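Local coordinates for replication initiation and membrane attachment protein (Geobacillus stearothermophilus 10, PDB 5WTN), which is a primosomal protein that probably acts in the initiation of DNA replication and in its attachment to the membrane, and assembles as a tetramer, at residues Tyr14-Ser18 and Glu52-Leu56; Arg41-Tyr46 and Glu80-Leu84; Gly88-Tyr93 and Phe105-Pro111. One frame throughout, in Å; residues are numbered along the deposited sequence.

Interaction 1. Residues Tyr14-Ser18 and Glu52-Leu56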
loop_
_atom_site.group_PDB
_atom_site.type_symbol
_atom_site.label_atom_id
_atom_site.label_comp_id
_atom_site.label_asym_id
_atom_site.label_seq_id
_atom_site.Cartn_x
_atom_site.Cartn_y
_atom_site.Cartn_z
ATOM N N TYR A 14 -6.917 -26.440 -5.809
ATOM C CA TYR A 14 -7.388 -25.092 -6.103
ATOM C C TYR A 14 -6.372 -24.241 -6.845
ATOM O O TYR A 14 -5.184 -24.567 -6.937
ATOM C CB TYR A 14 -7.810 -24.373 -4.834
ATOM C CG TYR A 14 -6.673 -24.047 -3.899
ATOM C CD1 TYR A 14 -6.084 -22.782 -3.891
ATOM C CD2 TYR A 14 -6.208 -24.985 -2.993
ATOM C CE1 TYR A 14 -5.054 -22.468 -3.009
ATOM C CE2 TYR A 14 -5.172 -24.675 -2.103
ATOM C CZ TYR A 14 -4.600 -23.419 -2.122
ATOM O OH TYR A 14 -3.578 -23.125 -1.251
ATOM N N THR A 15 -6.876 -23.145 -7.385
ATOM C CA THR A 15 -6.048 -22.040 -7.813
ATOM C C THR A 15 -6.720 -20.773 -7.300
ATOM O O THR A 15 -7.941 -20.754 -7.123
ATOM C CB THR A 15 -5.915 -22.002 -9.333
ATOM O OG1 THR A 15 -5.156 -20.846 -9.694
ATOM C CG2 THR A 15 -7.281 -21.913 -10.004
ATOM N N VAL A 16 -5.932 -19.734 -7.032
ATOM C CA VAL A 16 -6.475 -18.426 -6.664
ATOM C C VAL A 16 -6.275 -17.429 -7.789
ATOM O O VAL A 16 -5.157 -17.249 -8.278
ATOM C CB VAL A 16 -5.761 -17.833 -5.463
ATOM C CG1 VAL A 16 -6.511 -16.579 -4.978
ATOM C CG2 VAL A 16 -5.620 -18.847 -4.376
ATOM N N GLN A 17 -7.343 -16.740 -8.173
ATOM C CA GLN A 17 -7.249 -15.728 -9.230
ATOM C C GLN A 17 -8.012 -14.430 -8.930
ATOM O O GLN A 17 -8.895 -14.386 -8.053
ATOM C CB GLN A 17 -7.664 -16.344 -10.578
ATOM C CG GLN A 17 -6.625 -17.342 -11.069
ATOM C CD GLN A 17 -7.046 -18.154 -12.257
ATOM O OE1 GLN A 17 -7.052 -19.385 -12.196
ATOM N NE2 GLN A 17 -7.368 -17.489 -13.362
ATOM N N SER A 18 -7.650 -13.356 -9.624
ATOM C CA SER A 18 -8.433 -12.130 -9.508
ATOM C C SER A 18 -8.281 -11.280 -10.736
ATOM O O SER A 18 -7.194 -11.241 -11.315
ATOM C CB SER A 18 -7.993 -11.325 -8.284
ATOM O OG SER A 18 -9.000 -10.411 -7.900
ATOM N N GLU A 52 -2.191 -15.893 -1.088
ATOM C CA GLU A 52 -1.968 -17.028 -1.978
ATOM C C GLU A 52 -1.942 -16.628 -3.428
ATOM O O GLU A 52 -1.232 -17.234 -4.222
ATOM C CB GLU A 52 -3.013 -18.126 -1.759
ATOM C CG GLU A 52 -2.578 -19.221 -0.777
ATOM C CD GLU A 52 -1.483 -20.105 -1.341
ATOM O OE1 GLU A 52 -1.759 -21.277 -1.697
ATOM O OE2 GLU A 52 -0.333 -19.638 -1.429
ATOM N N LEU A 53 -2.734 -15.620 -3.764
ATOM C CA LEU A 53 -2.786 -15.038 -5.108
ATOM C C LEU A 53 -1.393 -14.707 -5.624
ATOM O O LEU A 53 -1.049 -15.017 -6.758
ATOM C CB LEU A 53 -3.612 -13.748 -5.052
ATOM C CG LEU A 53 -3.902 -12.993 -6.335
ATOM C CD1 LEU A 53 -4.610 -13.907 -7.299
ATOM C CD2 LEU A 53 -4.775 -11.819 -5.974
ATOM N N GLU A 54 -0.581 -14.098 -4.766
ATOM C CA GLU A 54 0.778 -13.717 -5.135
ATOM C C GLU A 54 1.769 -14.877 -5.029
ATOM O O GLU A 54 2.628 -15.047 -5.894
ATOM C CB GLU A 54 1.256 -12.543 -4.277
ATOM C CG GLU A 54 0.523 -11.239 -4.547
ATOM C CD GLU A 54 1.413 -10.024 -4.376
ATOM O OE1 GLU A 54 2.513 -10.004 -4.966
ATOM O OE2 GLU A 54 1.013 -9.089 -3.651
ATOM N N LEU A 55 1.650 -15.669 -3.968
ATOM C CA LEU A 55 2.576 -16.766 -3.728
ATOM C C LEU A 55 2.476 -17.917 -4.729
ATOM O O LEU A 55 3.471 -18.225 -5.386
ATOM C CB LEU A 55 2.426 -17.270 -2.302
ATOM C CG LEU A 55 3.365 -18.381 -1.849
ATOM C CD1 LEU A 55 4.788 -18.104 -2.305
ATOM C CD2 LEU A 55 3.287 -18.497 -0.331
ATOM N N LEU A 56 1.311 -18.557 -4.842
ATOM C CA LEU A 56 1.079 -19.470 -5.954
ATOM C C LEU A 56 1.025 -18.541 -7.116
ATOM O O LEU A 56 0.249 -17.586 -7.073
ATOM C CB LEU A 56 -0.305 -20.087 -5.861
ATOM C CG LEU A 56 -0.580 -21.349 -5.068
ATOM C CD1 LEU A 56 -2.071 -21.415 -4.834
ATOM C CD2 LEU A 56 -0.118 -22.517 -5.891
HETATM O O HOH W 1 -1.884 -17.824 -8.456
#
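Val16 and Tyr14 of an inner strand meet the C-terminal end of helix 40-55 in what is consistent with the winged-helix domain of this protein. The strand is 13-17, which lies between strands 61-62 and 104-109 of the mixed sheet. The contact is buried and has a polar part round Tyr14 and Glu52 and an apolar part round Val16 and Leu53.

The polar part is a hydrogen bond from Tyr14 OH to Glu52 OE1, 2.6 Å long. The carboxylate oxygen receives it at the ring edge, on its anti lone pair, and the ring and carboxylate planes stand 68° apart. The same OE1 also forms a salt bridge with Arg65 of helix 63-70, so two partners grip it. Tyr14 CG sits between the backbone N and the carbonyl carbon (chi1 68°), which swings the ring out from the strand toward the helix, with OH at Glu52. Leu56, the first residue past the helix, meets the ring obliquely, with CD1 3.7 Å from Tyr14 CE1.

Val16 points at the helix and spreads its two methyls. CG2 lies 3.8 Å from Glu52 CB, and CG1 lies 4.0 Å from Leu53 CD1. Leu53 crosses Val16 at about a right angle. A water donates to Leu56 O at 2.6 Å and reaches Val16 O only weakly. Ser18 OG is hydrogen-bonded to Leu109 O of the neighbouring strand 104-109. Leu53 forks over the backbone of Gln17 and Ser18: CD1 sits 3.7 Å from Gln17 CA, and CD2 sits 4.0 Å from Ser18 CB.

Interaction 2. Residues Arg41-Tyr46 and Glu80-Leu84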
loop_
_atom_site.group_PDB
_atom_site.type_symbol
_atom_site.label_atom_id
_atom_site.label_comp_id
_atom_site.label_asym_id
_atom_site.label_seq_id
_atom_site.Cartn_x
_atom_site.Cartn_y
_atom_site.Cartn_z
ATOM N N ARG A 41 -12.694 -15.280 11.566
ATOM C CA ARG A 41 -12.039 -16.396 10.883
ATOM C C ARG A 41 -12.157 -16.218 9.394
ATOM O O ARG A 41 -11.198 -16.434 8.682
ATOM C CB ARG A 41 -12.589 -17.763 11.297
ATOM C CG ARG A 41 -12.633 -18.001 12.793
ATOM C CD ARG A 41 -13.172 -19.386 13.093
ATOM N NE ARG A 41 -14.319 -19.366 13.997
ATOM C CZ ARG A 41 -15.583 -19.513 13.610
ATOM N NH1 ARG A 41 -15.871 -19.698 12.329
ATOM N NH2 ARG A 41 -16.564 -19.478 14.507
ATOM N N ALA A 42 -13.328 -15.803 8.928
ATOM C CA ALA A 42 -13.521 -15.550 7.505
ATOM C C ALA A 42 -12.548 -14.483 7.004
ATOM O O ALA A 42 -12.044 -14.572 5.881
ATOM C CB ALA A 42 -14.923 -15.136 7.246
ATOM N N LEU A 43 -12.274 -13.482 7.839
ATOM C CA LEU A 43 -11.322 -12.445 7.468
ATOM C C LEU A 43 -9.948 -13.046 7.180
ATOM O O LEU A 43 -9.300 -12.689 6.172
ATOM C CB LEU A 43 -11.223 -11.357 8.541
ATOM C CG LEU A 43 -10.254 -10.201 8.216
ATOM C CD1 LEU A 43 -10.856 -9.233 7.214
ATOM C CD2 LEU A 43 -9.800 -9.452 9.446
ATOM N N ALA A 44 -9.504 -13.961 8.040
ATOM C CA ALA A 44 -8.185 -14.549 7.834
ATOM C C ALA A 44 -8.134 -15.379 6.554
ATOM O O ALA A 44 -7.143 -15.322 5.827
ATOM C CB ALA A 44 -7.757 -15.351 9.001
ATOM N N LEU A 45 -9.182 -16.148 6.271
ATOM C CA LEU A 45 -9.193 -16.907 5.041
ATOM C C LEU A 45 -9.066 -15.985 3.825
ATOM O O LEU A 45 -8.442 -16.341 2.819
ATOM C CB LEU A 45 -10.469 -17.734 4.941
ATOM C CG LEU A 45 -10.709 -18.525 3.651
ATOM C CD1 LEU A 45 -9.582 -19.482 3.345
ATOM C CD2 LEU A 45 -11.996 -19.276 3.754
ATOM N N TYR A 46 -9.675 -14.805 3.909
ATOM C CA TYR A 46 -9.662 -13.890 2.791
ATOM C C TYR A 46 -8.247 -13.331 2.646
ATOM O O TYR A 46 -7.721 -13.196 1.537
ATOM C CB TYR A 46 -10.687 -12.777 3.011
ATOM C CG TYR A 46 -10.815 -11.822 1.847
ATOM C CD1 TYR A 46 -11.679 -12.093 0.802
ATOM C CD2 TYR A 46 -10.070 -10.651 1.790
ATOM C CE1 TYR A 46 -11.804 -11.231 -0.277
ATOM C CE2 TYR A 46 -10.182 -9.773 0.701
ATOM C CZ TYR A 46 -11.060 -10.065 -0.325
ATOM O OH TYR A 46 -11.202 -9.219 -1.411
ATOM N N GLU A 80 -16.144 -21.025 6.391
ATOM C CA GLU A 80 -15.808 -19.640 6.157
ATOM C C GLU A 80 -15.762 -19.311 4.650
ATOM O O GLU A 80 -16.250 -18.255 4.219
ATOM C CB GLU A 80 -14.506 -19.311 6.884
ATOM C CG GLU A 80 -14.582 -19.607 8.389
ATOM C CD GLU A 80 -15.792 -18.942 9.044
ATOM O OE1 GLU A 80 -16.568 -19.599 9.779
ATOM O OE2 GLU A 80 -15.977 -17.731 8.832
ATOM N N ARG A 81 -15.239 -20.230 3.848
ATOM C CA ARG A 81 -15.262 -20.049 2.413
ATOM C C ARG A 81 -16.654 -19.660 1.901
ATOM O O ARG A 81 -16.797 -18.866 0.979
ATOM C CB ARG A 81 -14.831 -21.328 1.703
ATOM C CG ARG A 81 -14.441 -21.052 0.269
ATOM C CD ARG A 81 -14.414 -22.263 -0.606
ATOM N NE ARG A 81 -15.716 -22.536 -1.189
ATOM C CZ ARG A 81 -16.050 -23.717 -1.686
ATOM N NH1 ARG A 81 -15.162 -24.705 -1.650
ATOM N NH2 ARG A 81 -17.263 -23.917 -2.202
ATOM N N LEU A 82 -17.676 -20.222 2.514
ATOM C CA LEU A 82 -19.033 -20.017 2.065
ATOM C C LEU A 82 -19.571 -18.650 2.517
ATOM O O LEU A 82 -20.371 -18.029 1.830
ATOM C CB LEU A 82 -19.919 -21.166 2.575
ATOM C CG LEU A 82 -20.313 -22.304 1.639
ATOM C CD1 LEU A 82 -19.112 -22.886 0.928
ATOM C CD2 LEU A 82 -21.019 -23.356 2.460
ATOM N N LYS A 83 -19.121 -18.188 3.676
ATOM C CA LYS A 83 -19.463 -16.851 4.112
ATOM C C LYS A 83 -18.888 -15.834 3.150
ATOM O O LYS A 83 -19.559 -14.892 2.778
ATOM C CB LYS A 83 -18.956 -16.591 5.515
ATOM C CG LYS A 83 -19.646 -17.443 6.521
ATOM C CD LYS A 83 -19.296 -16.997 7.908
ATOM C CE LYS A 83 -19.805 -17.975 8.931
ATOM N NZ LYS A 83 -19.544 -17.409 10.271
ATOM N N LEU A 84 -17.647 -16.045 2.735
ATOM C CA LEU A 84 -17.035 -15.162 1.758
ATOM C C LEU A 84 -17.808 -15.190 0.457
ATOM O O LEU A 84 -17.957 -14.160 -0.174
ATOM C CB LEU A 84 -15.557 -15.491 1.529
ATOM C CG LEU A 84 -14.638 -15.252 2.719
ATOM C CD1 LEU A 84 -13.215 -15.331 2.290
ATOM C CD2 LEU A 84 -14.898 -13.923 3.365
#
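Arg41, Ala42, Leu45 and Tyr46 of helix 40-55 pack on Glu80, Arg81 and Leu84 of helix 74-86 in a helix-helix crossing of what is consistent with a winged-helix domain. The axes of the two short segments pass 8.9 Å apart at a crossing angle of -81°, so the helices meet almost at a right angle. Helix 74-86 runs into strand 90-95 and would correspond to the third helix of a winged-helix fold.

A salt bridge marks the outer end. Arg41 NH1 meets Glu80 OE1 at 2.6 Å, in the plane of the guanidinium and at its edge. The guanidinium and carboxylate planes are 85° apart, so a single nitrogen meets a single oxygen. Lys83 adds a long salt bridge to the same OE1. The Glu80 chain bends at chi2 (-53°), which folds the carboxylate back over Ala42, and OE2 lies beside Ala42 CB. Without the Glu80 carboxylate, as with an alanine here, Arg41 and Lys83 would probably be left as two like charges close together with no shared partner, and a gap would open over Ala42.

The inner part is apolar. Leu45 CD2 rests on the backbone of the facing helix, near Arg81 N, and lies 4.0 Å from Glu80 CB. Tyr46 sends its OH to Arg110 O, outside the two helices. Leu84 lies between Ala42 and Tyr46. Its CD2 is 4.1 Å from Ala42 CB, and its CD1 lies in the plane of the Tyr46 ring, at the edge, 3.7 Å from Tyr46 CB.

Interaction 3. Residues Gly88-Tyr93 and Phe105-Pro111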
loop_
_atom_site.group_PDB
_atom_site.type_symbol
_atom_site.label_atom_id
_atom_site.label_comp_id
_atom_site.label_asym_id
_atom_site.label_seq_id
_atom_site.Cartn_x
_atom_site.Cartn_y
_atom_site.Cartn_z
ATOM N N GLY A 88 -20.239 -11.887 -1.239
ATOM C CA GLY A 88 -19.755 -11.282 -2.452
ATOM C C GLY A 88 -18.250 -11.270 -2.606
ATOM O O GLY A 88 -17.740 -11.025 -3.702
ATOM N N LEU A 89 -17.547 -11.540 -1.507
ATOM C CA LEU A 89 -16.079 -11.533 -1.453
ATOM C C LEU A 89 -15.335 -12.616 -2.275
ATOM O O LEU A 89 -14.146 -12.477 -2.549
ATOM C CB LEU A 89 -15.617 -11.524 -0.005
ATOM C CG LEU A 89 -15.870 -10.169 0.692
ATOM C CD1 LEU A 89 -15.509 -10.192 2.169
ATOM C CD2 LEU A 89 -15.131 -9.012 -0.016
ATOM N N LEU A 90 -16.010 -13.703 -2.641
ATOM C CA LEU A 90 -15.335 -14.753 -3.381
ATOM C C LEU A 90 -16.239 -15.478 -4.358
ATOM O O LEU A 90 -17.322 -15.923 -3.991
ATOM C CB LEU A 90 -14.685 -15.762 -2.410
ATOM C CG LEU A 90 -14.080 -17.038 -3.035
ATOM C CD1 LEU A 90 -12.685 -16.832 -3.603
ATOM C CD2 LEU A 90 -14.104 -18.210 -2.070
ATOM N N ASP A 91 -15.774 -15.651 -5.592
ATOM C CA ASP A 91 -16.484 -16.501 -6.539
ATOM C C ASP A 91 -15.745 -17.812 -6.675
ATOM O O ASP A 91 -14.518 -17.846 -6.788
ATOM C CB ASP A 91 -16.633 -15.842 -7.918
ATOM C CG ASP A 91 -17.744 -14.792 -7.966
ATOM O OD1 ASP A 91 -18.686 -14.880 -7.148
ATOM O OD2 ASP A 91 -17.679 -13.875 -8.827
ATOM N N THR A 92 -16.505 -18.896 -6.657
ATOM C CA THR A 92 -15.923 -20.226 -6.710
ATOM C C THR A 92 -16.372 -20.969 -7.948
ATOM O O THR A 92 -17.568 -21.065 -8.228
ATOM C CB THR A 92 -16.246 -21.050 -5.434
ATOM O OG1 THR A 92 -15.715 -20.373 -4.286
ATOM C CG2 THR A 92 -15.638 -22.456 -5.524
ATOM N N TYR A 93 -15.403 -21.494 -8.689
ATOM C CA TYR A 93 -15.698 -22.294 -9.866
ATOM C C TYR A 93 -15.136 -23.688 -9.680
ATOM O O TYR A 93 -14.134 -23.873 -8.986
ATOM C CB TYR A 93 -15.070 -21.663 -11.112
ATOM C CG TYR A 93 -15.602 -20.295 -11.489
ATOM C CD1 TYR A 93 -16.609 -20.155 -12.427
ATOM C CD2 TYR A 93 -15.076 -19.135 -10.918
ATOM C CE1 TYR A 93 -17.082 -18.909 -12.778
ATOM C CE2 TYR A 93 -15.542 -17.888 -11.269
ATOM C CZ TYR A 93 -16.544 -17.775 -12.202
ATOM O OH TYR A 93 -17.015 -16.527 -12.559
ATOM N N PHE A 105 -10.712 -26.614 -7.993
ATOM C CA PHE A 105 -11.429 -25.363 -7.723
ATOM C C PHE A 105 -10.712 -24.125 -8.244
ATOM O O PHE A 105 -9.485 -24.051 -8.208
ATOM C CB PHE A 105 -11.634 -25.181 -6.225
ATOM C CG PHE A 105 -12.563 -26.168 -5.638
ATOM C CD1 PHE A 105 -13.925 -25.958 -5.685
ATOM C CD2 PHE A 105 -12.083 -27.333 -5.057
ATOM C CE1 PHE A 105 -14.803 -26.877 -5.144
ATOM C CE2 PHE A 105 -12.959 -28.266 -4.518
ATOM C CZ PHE A 105 -14.322 -28.034 -4.563
ATOM N N LEU A 106 -11.483 -23.156 -8.724
ATOM C CA LEU A 106 -10.948 -21.839 -9.027
ATOM C C LEU A 106 -11.500 -20.874 -7.986
ATOM O O LEU A 106 -12.705 -20.673 -7.891
ATOM C CB LEU A 106 -11.382 -21.413 -10.426
ATOM C CG LEU A 106 -10.407 -20.572 -11.252
ATOM C CD1 LEU A 106 -10.872 -20.474 -12.695
ATOM C CD2 LEU A 106 -10.252 -19.200 -10.627
ATOM N N TYR A 107 -10.622 -20.298 -7.182
ATOM C CA TYR A 107 -11.044 -19.316 -6.196
ATOM C C TYR A 107 -10.768 -17.940 -6.739
ATOM O O TYR A 107 -9.619 -17.514 -6.813
ATOM C CB TYR A 107 -10.262 -19.511 -4.905
ATOM C CG TYR A 107 -10.675 -20.745 -4.165
ATOM C CD1 TYR A 107 -12.006 -21.128 -4.115
ATOM C CD2 TYR A 107 -9.744 -21.547 -3.538
ATOM C CE1 TYR A 107 -12.407 -22.274 -3.441
ATOM C CE2 TYR A 107 -10.132 -22.701 -2.860
ATOM C CZ TYR A 107 -11.466 -23.062 -2.815
ATOM O OH TYR A 107 -11.866 -24.200 -2.148
ATOM N N GLU A 108 -11.829 -17.240 -7.114
ATOM C CA GLU A 108 -11.692 -15.929 -7.754
ATOM C C GLU A 108 -11.970 -14.829 -6.726
ATOM O O GLU A 108 -13.103 -14.616 -6.294
ATOM C CB GLU A 108 -12.608 -15.857 -8.990
ATOM C CG GLU A 108 -12.983 -14.478 -9.505
ATOM C CD GLU A 108 -11.872 -13.800 -10.300
ATOM O OE1 GLU A 108 -10.809 -14.432 -10.520
ATOM O OE2 GLU A 108 -12.064 -12.629 -10.706
ATOM N N LEU A 109 -10.916 -14.141 -6.316
ATOM C CA LEU A 109 -11.064 -13.140 -5.268
ATOM C C LEU A 109 -11.721 -11.863 -5.754
ATOM O O LEU A 109 -11.387 -11.329 -6.810
ATOM C CB LEU A 109 -9.708 -12.795 -4.680
ATOM C CG LEU A 109 -9.229 -13.686 -3.558
ATOM C CD1 LEU A 109 -7.904 -13.170 -3.124
ATOM C CD2 LEU A 109 -10.203 -13.609 -2.397
ATOM N N ARG A 110 -12.646 -11.348 -4.966
ATOM C CA ARG A 110 -13.284 -10.087 -5.301
ATOM C C ARG A 110 -12.953 -9.040 -4.243
ATOM O O ARG A 110 -12.856 -9.337 -3.056
ATOM C CB ARG A 110 -14.776 -10.311 -5.415
ATOM C CG ARG A 110 -15.133 -11.403 -6.423
ATOM C CD ARG A 110 -16.611 -11.361 -6.758
ATOM N NE ARG A 110 -17.023 -9.984 -7.039
ATOM C CZ ARG A 110 -17.278 -9.502 -8.254
ATOM N NH1 ARG A 110 -17.217 -10.292 -9.329
ATOM N NH2 ARG A 110 -17.614 -8.224 -8.384
ATOM N N PRO A 111 -12.739 -7.797 -4.679
ATOM C CA PRO A 111 -12.459 -6.695 -3.735
ATOM C C PRO A 111 -13.724 -6.285 -2.998
ATOM O O PRO A 111 -14.829 -6.483 -3.513
ATOM C CB PRO A 111 -11.990 -5.571 -4.653
ATOM C CG PRO A 111 -11.503 -6.312 -5.894
ATOM C CD PRO A 111 -12.453 -7.427 -6.073
#
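Asp91 and Tyr93 exchange backbone hydrogen bonds with Glu108 and Leu106 along two antiparallel strands, and Leu89 accepts one from Arg110. Asp91 and Glu108 form one hydrogen-bonded pair. Asp91 N gives to Glu108 O at 2.9 Å, and Glu108 N gives back to Asp91 O at 2.8 Å, nearly in line with that C=O. Tyr93 and Leu106 form the other. Tyr93 N gives to Leu106 O in the carbonyl plane, and Leu106 N gives to Tyr93 O with an N-H...O angle of 171°. Arg110 N adds a fifth bond, to Leu89 O at 3.1 Å, approaching from 46° above the carbonyl plane.

Leu90 with Leu109 and Thr92 with Tyr107 are the non-hydrogen-bonded pairs. Tyr107 bonds through its backbone to Thr15 and Gln17 of strand 13-17, and Leu109 to Gln17. Thr92 N-H is taken by Thr158 OG1 of the third subunit. Thr92 OG1 and Tyr107 OH are hydrogen-bonded to Glu85 and His63; Glu108 OE2 forms a salt bridge with Arg19. The salt bridge of Arg110 to Asp91 is long, NH1 to OD2 3.6 Å, with the flat groups 56° apart; NH2 also bonds weakly to Glu196 O of the third subunit.

On the face of Leu90, Thr92 and Tyr107, Leu90 CD1 packs 3.8 Å from Tyr107 CB. Thr92 lies alongside Tyr107, with OG1 at the ring edge. On the face of Asp91 and Tyr93, Tyr93 CB touches Leu106 CB at 3.8 Å.

Tyr93 also pairs with a strand of the third subunit, which extends the sheet. Strands 90-95 and 104-109 form a beta hairpin, as in the wing of a winged-helix domain.

How the interactions relate
From the N terminus, strand 13-17 comes first, and interaction 1 closes the loop from it to the end of helix 40-55. Interaction 2 opens on the first part of that same helix and closes at helix 74-86, so the two contacts cross along the chain. Their nearest atoms stay about 7 Å apart. Interaction 3 follows both in series and closes the short hairpin 90-95/104-109. Its second strand lies beside strand 13-17, where Leu109 N is 2.7 Å from Gln17 O, a probable hydrogen bond. Together the three tie the sheet, helix 40-55, helix 74-86 and the hairpin into one domain, and each also touches the third subunit.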